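Local structure of aminoglycoside N(3)-acetyltransferase (Enterobacter cloacae, 6NP3) at residues A[11-16]-A[47-52]; A[112-115]-A[119-122]; A[132-137]-A[147-152]; A[227-232]-A[263-268]. The protein transfers the acetyl group of acetyl-CoA to the 3-amino group of 2-deoxystreptamine antibiotics such as gentamicin, and so probably confers aminoglycoside resistance. All blocks are in the same frame, centred on the assembly; numbering follows the deposited sequence. Where two conformers were deposited one is given.

Contact 1 (A[11-16]-A[47-52]); sequences QLRDLG and IEAVGP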
loop_
_atom_site.group_PDB
_atom_site.type_symbol
_atom_site.label_atom_id
_atom_site.label_comp_id
_atom_site.label_asym_id
_atom_site.label_seq_id
_atom_site.Cartn_x
_atom_site.Cartn_y
_atom_site.Cartn_z
ATOM N N GLN A 11 -0.026 -1.289 23.130
ATOM C CA GLN A 11 0.936 -0.423 22.450
ATOM C C GLN A 11 0.293 0.377 21.315
ATOM O O GLN A 11 0.616 1.557 21.123
ATOM C CB GLN A 11 2.081 -1.258 21.891
ATOM C CG GLN A 11 3.056 -1.777 22.915
ATOM C CD GLN A 11 4.059 -2.715 22.314
ATOM O OE1 GLN A 11 3.729 -3.503 21.450
ATOM N NE2 GLN A 11 5.304 -2.624 22.756
ATOM N N LEU A 12 -0.597 -0.250 20.541
ATOM C CA LEU A 12 -1.281 0.463 19.468
ATOM C C LEU A 12 -2.165 1.564 20.026
ATOM O O LEU A 12 -2.223 2.673 19.475
ATOM C CB LEU A 12 -2.072 -0.533 18.630
ATOM C CG LEU A 12 -1.224 -1.479 17.771
ATOM C CD1 LEU A 12 -2.022 -2.666 17.281
ATOM C CD2 LEU A 12 -0.635 -0.720 16.599
ATOM N N ARG A 13 -2.836 1.292 21.149
ATOM C CA ARG A 13 -3.634 2.327 21.787
ATOM C C ARG A 13 -2.743 3.471 22.247
ATOM O O ARG A 13 -3.088 4.648 22.079
ATOM C CB ARG A 13 -4.412 1.727 22.959
ATOM C CG ARG A 13 -5.524 0.766 22.558
ATOM C CD ARG A 13 -6.883 1.460 22.631
ATOM N NE ARG A 13 -8.003 0.626 22.198
ATOM C CZ ARG A 13 -8.347 0.447 20.926
ATOM N NH1 ARG A 13 -7.652 1.027 19.953
ATOM N NH2 ARG A 13 -9.391 -0.315 20.630
ATOM N N ASP A 14 -1.594 3.142 22.844
ATOM C CA ASP A 14 -0.688 4.191 23.304
ATOM C C ASP A 14 -0.245 5.071 22.145
ATOM O O ASP A 14 -0.053 6.277 22.313
ATOM C CB ASP A 14 0.581 3.606 23.925
ATOM C CG ASP A 14 0.372 2.998 25.275
ATOM O OD1 ASP A 14 -0.648 3.292 25.911
ATOM O OD2 ASP A 14 1.262 2.232 25.687
ATOM N N LEU A 15 -0.067 4.485 20.965
ATOM C CA LEU A 15 0.388 5.232 19.804
ATOM C C LEU A 15 -0.702 6.115 19.225
ATOM O O LEU A 15 -0.406 7.050 18.469
ATOM C CB LEU A 15 0.831 4.218 18.762
ATOM C CG LEU A 15 1.604 4.759 17.574
ATOM C CD1 LEU A 15 2.953 5.294 18.004
ATOM C CD2 LEU A 15 1.756 3.664 16.534
ATOM N N GLY A 16 -1.958 5.822 19.539
ATOM C CA GLY A 16 -3.051 6.656 19.104
ATOM C C GLY A 16 -4.052 5.972 18.207
ATOM O O GLY A 16 -4.964 6.630 17.724
ATOM N N ILE A 47 -6.640 -5.692 14.125
ATOM C CA ILE A 47 -8.082 -5.808 14.006
ATOM C C ILE A 47 -8.755 -5.462 15.321
ATOM O O ILE A 47 -9.770 -4.759 15.343
ATOM C CB ILE A 47 -8.432 -7.224 13.516
ATOM C CG1 ILE A 47 -7.933 -7.410 12.083
ATOM C CG2 ILE A 47 -9.917 -7.501 13.623
ATOM C CD1 ILE A 47 -8.024 -8.824 11.579
ATOM N N GLU A 48 -8.195 -5.923 16.433
ATOM C CA GLU A 48 -8.781 -5.603 17.725
ATOM C C GLU A 48 -8.652 -4.114 18.035
ATOM O O GLU A 48 -9.569 -3.496 18.583
ATOM C CB GLU A 48 -8.084 -6.432 18.797
ATOM C CG GLU A 48 -8.659 -6.206 20.165
ATOM C CD GLU A 48 -8.260 -7.270 21.158
ATOM O OE1 GLU A 48 -7.943 -6.906 22.302
ATOM O OE2 GLU A 48 -8.267 -8.456 20.787
ATOM N N ALA A 49 -7.511 -3.514 17.677
ATOM C CA ALA A 49 -7.301 -2.099 17.970
ATOM C C ALA A 49 -8.276 -1.198 17.211
ATOM O O ALA A 49 -8.775 -0.213 17.770
ATOM C CB ALA A 49 -5.858 -1.684 17.690
ATOM N N VAL A 50 -8.557 -1.498 15.942
ATOM C CA VAL A 50 -9.512 -0.672 15.195
ATOM C C VAL A 50 -10.955 -1.028 15.534
ATOM O O VAL A 50 -11.864 -0.226 15.282
ATOM C CB VAL A 50 -9.266 -0.663 13.677
ATOM C CG1 VAL A 50 -7.835 -0.171 13.400
ATOM C CG2 VAL A 50 -9.545 -2.002 13.079
ATOM N N GLY A 51 -11.185 -2.189 16.133
ATOM C CA GLY A 51 -12.502 -2.556 16.598
ATOM C C GLY A 51 -13.447 -2.953 15.485
ATOM O O GLY A 51 -13.126 -2.907 14.295
ATOM N N PRO A 52 -14.648 -3.379 15.870
ATOM C CA PRO A 52 -15.620 -3.845 14.869
ATOM C C PRO A 52 -16.169 -2.766 13.944
ATOM O O PRO A 52 -16.760 -3.124 12.919
ATOM C CB PRO A 52 -16.727 -4.482 15.722
ATOM C CG PRO A 52 -16.623 -3.790 17.022
ATOM C CD PRO A 52 -15.151 -3.513 17.245
#
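Arg13 and Leu12, on the last turn of helix 5-15, meet Ala49 on the last turn of helix 39-50 in a small helix-to-helix contact, part polar and part apolar. It lies near the outside of the fold, its centre about 19 Å from the centre of the chain. The polar half is a fork of two hydrogen bonds to one atom. In the conformer described, Arg13 NH1 donates to Ala49 O at 2.8 Å, and Arg13 NH2 donates to Ala49 O at 2.9 Å. Neither bond is straight, with N-H...O angles of 146° and 137°, as expected when two nitrogens share an acceptor. The oxygen lies at the end of the guanidinium, close to its plane. The Arg13 chain bends at chi2 (-101°), which swings this end across to the neighbouring helix. Arg13 NH1 also bonds Val17 O, so the guanidinium ties together the ends of two helices. Both helices stop at a glycine with positive phi. Gly16 closes helix 5-15 in a Schellman motif, and Gly51 follows helix 39-50. Ala49 O therefore lies in a C-terminal turn, where a cationic donor is probably favoured by the helix dipole. The apolar half is buried. Leu12 CD1 rests on Ala49 CB at 4.0 Å, while the same leucine packs on Leu158 and Val241 of the main sheet.

Contact 2 (A[112-115]-A[119-122]); sequences RRSA and ASMA. Unlike the reference sequence in segment 112-115: Ser114 (reference Thr).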
loop_
_atom_site.group_PDB
_atom_site.type_symbol
_atom_site.label_atom_id
_atom_site.label_comp_id
_atom_site.label_asym_id
_atom_site.label_seq_id
_atom_site.Cartn_x
_atom_site.Cartn_y
_atom_site.Cartn_z
ATOM N N ARG A 112 -11.575 -8.316 1.825
ATOM C CA ARG A 112 -11.880 -8.052 0.437
ATOM C C ARG A 112 -10.603 -7.661 -0.295
ATOM O O ARG A 112 -9.656 -7.136 0.298
ATOM C CB ARG A 112 -12.909 -6.933 0.337
ATOM C CG ARG A 112 -14.188 -7.217 1.081
ATOM C CD ARG A 112 -14.935 -8.429 0.554
ATOM N NE ARG A 112 -16.296 -8.387 1.076
ATOM C CZ ARG A 112 -17.344 -7.927 0.400
ATOM N NH1 ARG A 112 -17.209 -7.504 -0.850
ATOM N NH2 ARG A 112 -18.537 -7.911 0.972
ATOM N N ARG A 113 -10.586 -7.899 -1.603
ATOM C CA ARG A 113 -9.378 -7.718 -2.403
ATOM C C ARG A 113 -9.682 -6.912 -3.654
ATOM O O ARG A 113 -10.657 -7.206 -4.352
ATOM C CB ARG A 113 -8.814 -9.088 -2.815
ATOM C CG ARG A 113 -7.563 -9.090 -3.697
ATOM C CD ARG A 113 -6.375 -9.325 -2.852
ATOM N NE ARG A 113 -5.065 -9.502 -3.475
ATOM C CZ ARG A 113 -4.458 -10.669 -3.664
ATOM N NH1 ARG A 113 -5.073 -11.831 -3.393
ATOM N NH2 ARG A 113 -3.201 -10.652 -4.119
ATOM N N SER A 114 -8.837 -5.928 -3.965
ATOM C CA SER A 114 -9.085 -5.115 -5.144
ATOM C C SER A 114 -8.624 -5.829 -6.413
ATOM O O SER A 114 -7.764 -6.710 -6.393
ATOM C CB SER A 114 -8.458 -3.735 -5.014
ATOM O OG SER A 114 -7.075 -3.753 -5.338
ATOM N N ALA A 115 -9.177 -5.374 -7.525
ATOM C CA ALA A 115 -9.068 -6.022 -8.822
ATOM C C ALA A 115 -7.811 -5.681 -9.613
ATOM O O ALA A 115 -7.600 -6.284 -10.671
ATOM C CB ALA A 115 -10.295 -5.638 -9.654
ATOM N N ALA A 119 -1.319 -3.470 -8.351
ATOM C CA ALA A 119 -1.562 -2.546 -7.251
ATOM C C ALA A 119 -2.551 -3.085 -6.220
ATOM O O ALA A 119 -3.034 -2.321 -5.380
ATOM C CB ALA A 119 -2.069 -1.217 -7.813
ATOM N N SER A 120 -2.745 -4.387 -6.158
ATOM C CA SER A 120 -3.870 -4.917 -5.419
ATOM C C SER A 120 -3.845 -4.527 -3.952
ATOM O O SER A 120 -2.825 -4.616 -3.275
ATOM C CB SER A 120 -3.891 -6.433 -5.541
ATOM O OG SER A 120 -5.069 -6.992 -4.971
ATOM N N MET A 121 -5.026 -4.166 -3.456
ATOM C CA MET A 121 -5.231 -3.723 -2.085
ATOM C C MET A 121 -6.209 -4.647 -1.370
ATOM O O MET A 121 -7.234 -5.038 -1.939
ATOM C CB MET A 121 -5.838 -2.312 -2.093
ATOM C CG MET A 121 -5.022 -1.260 -2.806
ATOM S SD MET A 121 -3.690 -0.642 -1.801
ATOM C CE MET A 121 -2.748 0.241 -3.033
ATOM N N ALA A 122 -5.928 -4.928 -0.097
ATOM C CA ALA A 122 -6.760 -5.790 0.726
ATOM C C ALA A 122 -7.372 -4.945 1.827
ATOM O O ALA A 122 -6.693 -4.090 2.386
ATOM C CB ALA A 122 -5.910 -6.896 1.336
#
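Ser114 and Met121 make a backbone bond across this beta hairpin, which joins strand 112-113 to strand 121-124. Ser114 N donates to Met121 O at 2.7 Å. Arg113 and Ala122 form the adjoining antiparallel non-hydrogen-bonded pair. Each CA of that pair makes a CA-H...O contact, the shorter from Ala122 CA to Arg112 O at 3.2 Å.

Serine hydroxyls extend the pairing where the strands give way to the turn. In the conformer described, Ser114 OG accepts from Met121 N at 2.8 Å, nearly straight at 162°. It sits between its own backbone N and carbonyl carbon, which keeps it close to the main chain and facing that N-H. The same oxygen is hydrogen-bonded to His135 ND1. Ser120 OG donates back to Ser114 O at 3.1 Å, so each serine grips the opposite segment.

The same hydroxyl oxygen, Ser120 OG, also accepts from Arg113 NE at 2.9 Å, lying 27° out of the guanidinium plane. The bend at chi2 (99°) brings the arginine chain alongside the hydroxyl, with NE turned to it. Its two terminal nitrogens bond Ala92 O and Ser61 O, so the guanidinium also holds the chain at Ala92 and Ser61, a residue of the gentamicin pocket.

Strand 112-113 is an outermost strand of the mixed sheet, and strand 121-124 pairs next with strand 55-59. Arg112 and Ser114 pack on helix 128-132. Met121 reaches Leu57, Phe59 and Ile147 of helix 146-151.

Contact 3 (A[132-137]-A[147-152]); sequences VAPHEM and IARFLA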
loop_
_atom_site.group_PDB
_atom_site.type_symbol
_atom_site.label_atom_id
_atom_site.label_comp_id
_atom_site.label_asym_id
_atom_site.label_seq_id
_atom_site.Cartn_x
_atom_site.Cartn_y
_atom_site.Cartn_z
ATOM N N VAL A 132 -12.292 -1.208 -1.684
ATOM C CA VAL A 132 -11.499 -1.926 -2.671
ATOM C C VAL A 132 -11.975 -1.797 -4.108
ATOM O O VAL A 132 -11.233 -2.188 -5.019
ATOM C CB VAL A 132 -11.322 -3.427 -2.376
ATOM C CG1 VAL A 132 -10.625 -3.651 -1.037
ATOM C CG2 VAL A 132 -12.651 -4.187 -2.435
ATOM N N ALA A 133 -13.172 -1.264 -4.360
ATOM C CA ALA A 133 -13.686 -1.176 -5.733
ATOM C C ALA A 133 -14.291 0.199 -5.950
ATOM O O ALA A 133 -14.977 0.713 -5.055
ATOM C CB ALA A 133 -14.762 -2.245 -5.972
ATOM N N PRO A 134 -14.079 0.810 -7.123
ATOM C CA PRO A 134 -13.336 0.261 -8.256
ATOM C C PRO A 134 -11.819 0.322 -8.052
ATOM O O PRO A 134 -11.289 1.151 -7.306
ATOM C CB PRO A 134 -13.742 1.185 -9.404
ATOM C CG PRO A 134 -14.020 2.521 -8.728
ATOM C CD PRO A 134 -14.686 2.122 -7.427
ATOM N N HIS A 135 -11.120 -0.548 -8.761
ATOM C CA HIS A 135 -9.666 -0.441 -8.819
ATOM C C HIS A 135 -9.251 -0.862 -10.233
ATOM O O HIS A 135 -8.870 -2.008 -10.498
ATOM C CB HIS A 135 -8.957 -1.255 -7.759
ATOM C CG HIS A 135 -7.563 -0.809 -7.551
ATOM N ND1 HIS A 135 -6.724 -1.425 -6.657
ATOM C CD2 HIS A 135 -6.880 0.240 -8.067
ATOM C CE1 HIS A 135 -5.574 -0.780 -6.637
ATOM N NE2 HIS A 135 -5.633 0.222 -7.499
ATOM N N GLU A 136 -9.247 0.096 -11.136
ATOM C CA GLU A 136 -9.096 -0.187 -12.557
ATOM C C GLU A 136 -7.663 -0.008 -13.017
ATOM O O GLU A 136 -6.898 0.793 -12.471
ATOM C CB GLU A 136 -10.044 0.706 -13.371
ATOM C CG GLU A 136 -11.497 0.282 -13.123
ATOM C CD GLU A 136 -12.529 1.305 -13.548
ATOM O OE1 GLU A 136 -12.152 2.344 -14.113
ATOM O OE2 GLU A 136 -13.729 1.063 -13.303
ATOM N N MET A 137 -7.316 -0.768 -14.045
ATOM C CA MET A 137 -6.066 -0.528 -14.736
ATOM C C MET A 137 -6.015 0.928 -15.174
ATOM O O MET A 137 -6.995 1.489 -15.667
ATOM C CB MET A 137 -5.942 -1.487 -15.922
ATOM C CG MET A 137 -5.764 -2.924 -15.455
ATOM S SD MET A 137 -4.080 -3.288 -14.905
ATOM C CE MET A 137 -3.301 -3.470 -16.484
ATOM N N ILE A 147 -6.592 3.989 -2.613
ATOM C CA ILE A 147 -5.877 5.020 -1.873
ATOM C C ILE A 147 -6.667 6.313 -1.857
ATOM O O ILE A 147 -6.725 7.002 -0.833
ATOM C CB ILE A 147 -4.496 5.257 -2.497
ATOM C CG1 ILE A 147 -3.615 4.030 -2.438
ATOM C CG2 ILE A 147 -3.790 6.487 -1.914
ATOM C CD1 ILE A 147 -3.259 3.637 -1.100
ATOM N N ALA A 148 -7.231 6.706 -2.996
ATOM C CA ALA A 148 -8.043 7.915 -3.004
ATOM C C ALA A 148 -9.152 7.847 -1.959
ATOM O O ALA A 148 -9.414 8.827 -1.260
ATOM C CB ALA A 148 -8.617 8.160 -4.393
ATOM N N ARG A 149 -9.852 6.728 -1.881
ATOM C CA ARG A 149 -10.944 6.609 -0.920
ATOM C C ARG A 149 -10.432 6.578 0.519
ATOM O O ARG A 149 -11.031 7.195 1.406
ATOM C CB ARG A 149 -11.809 5.407 -1.300
ATOM C CG ARG A 149 -12.621 5.701 -2.550
ATOM C CD ARG A 149 -13.577 4.567 -2.953
ATOM N NE ARG A 149 -12.869 3.347 -3.309
ATOM C CZ ARG A 149 -12.304 3.125 -4.501
ATOM N NH1 ARG A 149 -12.364 4.014 -5.490
ATOM N NH2 ARG A 149 -11.658 1.997 -4.697
ATOM N N PHE A 150 -9.310 5.895 0.770
ATOM C CA PHE A 150 -8.665 5.905 2.086
ATOM C C PHE A 150 -8.374 7.326 2.545
ATOM O O PHE A 150 -8.587 7.668 3.708
ATOM C CB PHE A 150 -7.378 5.075 1.940
ATOM C CG PHE A 150 -6.400 5.160 3.074
ATOM C CD1 PHE A 150 -6.623 4.488 4.244
ATOM C CD2 PHE A 150 -5.217 5.840 2.925
ATOM C CE1 PHE A 150 -5.728 4.539 5.256
ATOM C CE2 PHE A 150 -4.307 5.872 3.970
ATOM C CZ PHE A 150 -4.577 5.216 5.116
ATOM N N LEU A 151 -7.877 8.164 1.628
ATOM C CA LEU A 151 -7.539 9.533 1.956
ATOM C C LEU A 151 -8.781 10.353 2.234
ATOM O O LEU A 151 -8.697 11.347 2.953
ATOM C CB LEU A 151 -6.794 10.201 0.809
ATOM C CG LEU A 151 -5.394 9.655 0.563
ATOM C CD1 LEU A 151 -4.817 10.149 -0.752
ATOM C CD2 LEU A 151 -4.453 9.926 1.714
ATOM N N ALA A 152 -9.935 9.952 1.715
ATOM C CA ALA A 152 -11.202 10.602 2.021
ATOM C C ALA A 152 -11.876 10.036 3.271
ATOM O O ALA A 152 -12.932 10.546 3.677
ATOM C CB ALA A 152 -12.140 10.491 0.803
#
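Arg149, on helix 146-151, reaches across to the irregular segment that follows helix 128-132, and the nearest CA atoms, those of Val132 and Arg149, are 8.7 Å apart. The peptide bond before Pro134 is cis. One long side chain bridges this gap. Arg149 NH2 donates to Pro134 O at 2.8 Å with an N-H...O angle of 151°. The donor is tilted 32° from the carbonyl plane. A bend at chi3 (-64°) turns the guanidinium so that the Ala133-Pro134 link lies against one of its faces. Ala133 O sits 3.5 Å above the guanidinium plane of Arg149, toward the rim. On the same link, Pro134 CD is 3.6 Å from Arg149 NH1.

Further carbonyls add to its grip: Arg149 NH2 also bonds Leu131 O, and NH1 bonds Arg144 O, so the positive group gathers oxygens from the end of helix 128-132 and from the chain leading into its own helix. Beyond the arginine, Ile147 and Phe150 pack on strand 22-27 of the central sheet, and Leu151 touches helix 251-265 and Tyr172 of helix 170-176.

Contact 4 (A[227-232]-A[263-268]); sequences ARDYLA and EARHAA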
loop_
_atom_site.group_PDB
_atom_site.type_symbol
_atom_site.label_atom_id
_atom_site.label_comp_id
_atom_site.label_asym_id
_atom_site.label_seq_id
_atom_site.Cartn_x
_atom_site.Cartn_y
_atom_site.Cartn_z
ATOM N N ALA A 227 8.587 11.925 2.573
ATOM C CA ALA A 227 8.276 11.424 3.907
ATOM C C ALA A 227 9.357 11.808 4.909
ATOM O O ALA A 227 9.049 12.175 6.050
ATOM C CB ALA A 227 8.097 9.913 3.840
ATOM N N ARG A 228 10.627 11.748 4.510
ATOM C CA ARG A 228 11.688 12.174 5.420
ATOM C C ARG A 228 11.523 13.636 5.808
ATOM O O ARG A 228 11.662 13.998 6.984
ATOM C CB ARG A 228 13.066 11.995 4.776
ATOM C CG ARG A 228 13.652 10.621 4.808
ATOM C CD ARG A 228 15.084 10.584 4.256
ATOM N NE ARG A 228 15.462 9.209 3.935
ATOM C CZ ARG A 228 15.723 8.279 4.847
ATOM N NH1 ARG A 228 15.658 8.575 6.135
ATOM N NH2 ARG A 228 16.049 7.052 4.472
ATOM N N ASP A 229 11.283 14.505 4.822
ATOM C CA ASP A 229 11.047 15.916 5.107
ATOM C C ASP A 229 9.860 16.074 6.045
ATOM O O ASP A 229 9.963 16.722 7.093
ATOM C CB ASP A 229 10.822 16.688 3.803
ATOM C CG ASP A 229 11.977 17.613 3.456
ATOM O OD1 ASP A 229 12.906 17.776 4.268
ATOM O OD2 ASP A 229 11.959 18.199 2.358
ATOM N N TYR A 230 8.755 15.393 5.731
ATOM C CA TYR A 230 7.533 15.537 6.522
ATOM C C TYR A 230 7.787 15.158 7.967
ATOM O O TYR A 230 7.378 15.867 8.889
ATOM C CB TYR A 230 6.429 14.663 5.938
ATOM C CG TYR A 230 5.127 14.702 6.669
ATOM C CD1 TYR A 230 4.226 15.685 6.413
ATOM C CD2 TYR A 230 4.795 13.734 7.612
ATOM C CE1 TYR A 230 2.991 15.694 7.046
ATOM C CE2 TYR A 230 3.592 13.753 8.266
ATOM C CZ TYR A 230 2.698 14.732 7.985
ATOM O OH TYR A 230 1.491 14.700 8.641
ATOM N N LEU A 231 8.468 14.040 8.173
ATOM C CA LEU A 231 8.697 13.564 9.524
ATOM C C LEU A 231 9.660 14.458 10.284
ATOM O O LEU A 231 9.605 14.500 11.515
ATOM C CB LEU A 231 9.202 12.126 9.488
ATOM C CG LEU A 231 8.149 11.126 8.999
ATOM C CD1 LEU A 231 8.770 9.745 8.796
ATOM C CD2 LEU A 231 6.978 11.020 9.971
ATOM N N ALA A 232 10.502 15.205 9.589
ATOM C CA ALA A 232 11.370 16.161 10.261
ATOM C C ALA A 232 10.643 17.432 10.641
ATOM O O ALA A 232 11.197 18.227 11.407
ATOM C CB ALA A 232 12.531 16.544 9.338
ATOM N N GLU A 263 5.158 20.317 -6.081
ATOM C CA GLU A 263 4.825 21.493 -6.893
ATOM C C GLU A 263 5.719 22.690 -6.585
ATOM O O GLU A 263 5.956 23.528 -7.467
ATOM C CB GLU A 263 3.350 21.853 -6.718
ATOM C CG GLU A 263 2.474 20.795 -7.391
ATOM C CD GLU A 263 0.967 20.921 -7.227
ATOM O OE1 GLU A 263 0.476 21.846 -6.557
ATOM O OE2 GLU A 263 0.248 20.038 -7.765
ATOM N N ALA A 264 6.275 22.743 -5.372
ATOM C CA ALA A 264 7.231 23.791 -5.037
ATOM C C ALA A 264 8.572 23.565 -5.721
ATOM O O ALA A 264 9.317 24.526 -5.959
ATOM C CB ALA A 264 7.430 23.874 -3.519
ATOM N N ARG A 265 8.900 22.321 -6.061
ATOM C CA ARG A 265 10.228 21.995 -6.566
ATOM C C ARG A 265 10.294 21.828 -8.070
ATOM O O ARG A 265 11.396 21.881 -8.632
ATOM C CB ARG A 265 10.757 20.707 -5.930
ATOM C CG ARG A 265 11.179 20.911 -4.526
ATOM C CD ARG A 265 11.361 19.638 -3.750
ATOM N NE ARG A 265 11.857 19.967 -2.414
ATOM C CZ ARG A 265 11.151 20.591 -1.474
ATOM N NH1 ARG A 265 11.703 20.854 -0.300
ATOM N NH2 ARG A 265 9.895 20.957 -1.695
ATOM N N HIS A 266 9.163 21.642 -8.739
ATOM C CA HIS A 266 9.162 21.271 -10.144
ATOM C C HIS A 266 8.179 22.144 -10.911
ATOM O O HIS A 266 7.019 22.284 -10.516
ATOM C CB HIS A 266 8.890 19.772 -10.265
ATOM C CG HIS A 266 9.873 18.941 -9.500
ATOM N ND1 HIS A 266 11.202 18.843 -9.863
ATOM C CD2 HIS A 266 9.743 18.209 -8.370
ATOM C CE1 HIS A 266 11.838 18.073 -9.001
ATOM N NE2 HIS A 266 10.974 17.672 -8.084
ATOM N N ALA A 267 8.662 22.764 -11.987
ATOM C CA ALA A 267 7.827 23.679 -12.754
ATOM C C ALA A 267 6.583 22.961 -13.261
ATOM O O ALA A 267 6.588 21.749 -13.500
ATOM C CB ALA A 267 8.610 24.256 -13.933
ATOM N N ALA A 268 5.507 23.721 -13.417
ATOM C CA ALA A 268 4.248 23.187 -13.926
ATOM C C ALA A 268 4.331 22.825 -15.404
ATOM O O ALA A 268 5.019 23.479 -16.185
ATOM C CB ALA A 268 3.116 24.205 -13.704
HETATM O O HOH W 1 13.766 19.379 0.972
#
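Asp229 and Arg265 make a surface ion pair between helix 222-233 and helix 251-265, a contact that buries only 39 Å². The backbones stay well apart, with the CA atoms of Asp229 and Arg265 13.2 Å from each other. The direct link is loose. In the conformer described, Asp229 OD2 lies 3.8 Å from Arg265 NH1, a long salt bridge. The oxygen is well out of the guanidinium plane and no N-H points at it, so the attraction is one of charge alone. The carboxylate and guanidinium planes stand 68° apart. Water fills the role that a direct hydrogen bond would have. Water 1 donates to Asp229 OD2 at 2.6 Å and accepts from Arg265 NH1 at 2.8 Å.

The side chains approach from opposite directions. Arg265 is extended from CG to NE, with chi2 165° and chi3 176°, and this length spans most of the gap. These are the last two helices of the chain, joined through the hairpin of strands 237-241 and 244-250, at one edge of the mixed sheet.

The firmer packing lies beside the pair. Trp261, one turn back on helix 251-265, serves both charges: its NE1 hydrogen-bonds Asp229 OD2, its backbone O takes Arg265 NH2, and its ring meets the guanidinium in a cation-pi contact. Deeper between the helices, Tyr230 meets Phe257 edge-to-face. The next residue after Arg265, His266, turns one face of its ring to Arg265 CB, which lies 3.6 Å above the ring plane.

How the contacts relate
Contact 2 is the buried one, contacts 1 and 3 are partly buried, and contact 4 lies at the surface. Contacts 2 and 3 are neighbours, with centres 9 Å apart. They meet where the serine of segment 112-115 reaches the histidine of segment 132-137, and where Val132 packs on the hairpin. Contacts 1 and 4 touch neither of them, nor each other. In contacts 1 and 3 an arginine seeks backbone carbonyls near helix ends, twice on one oxygen in contact 1. Strand pairing and serine hydroxyls govern contact 2, whereas contact 4 relies on opposite charges and water. Helix 251-265 carries one side of contact 4 and also packs on the helix of contact 3.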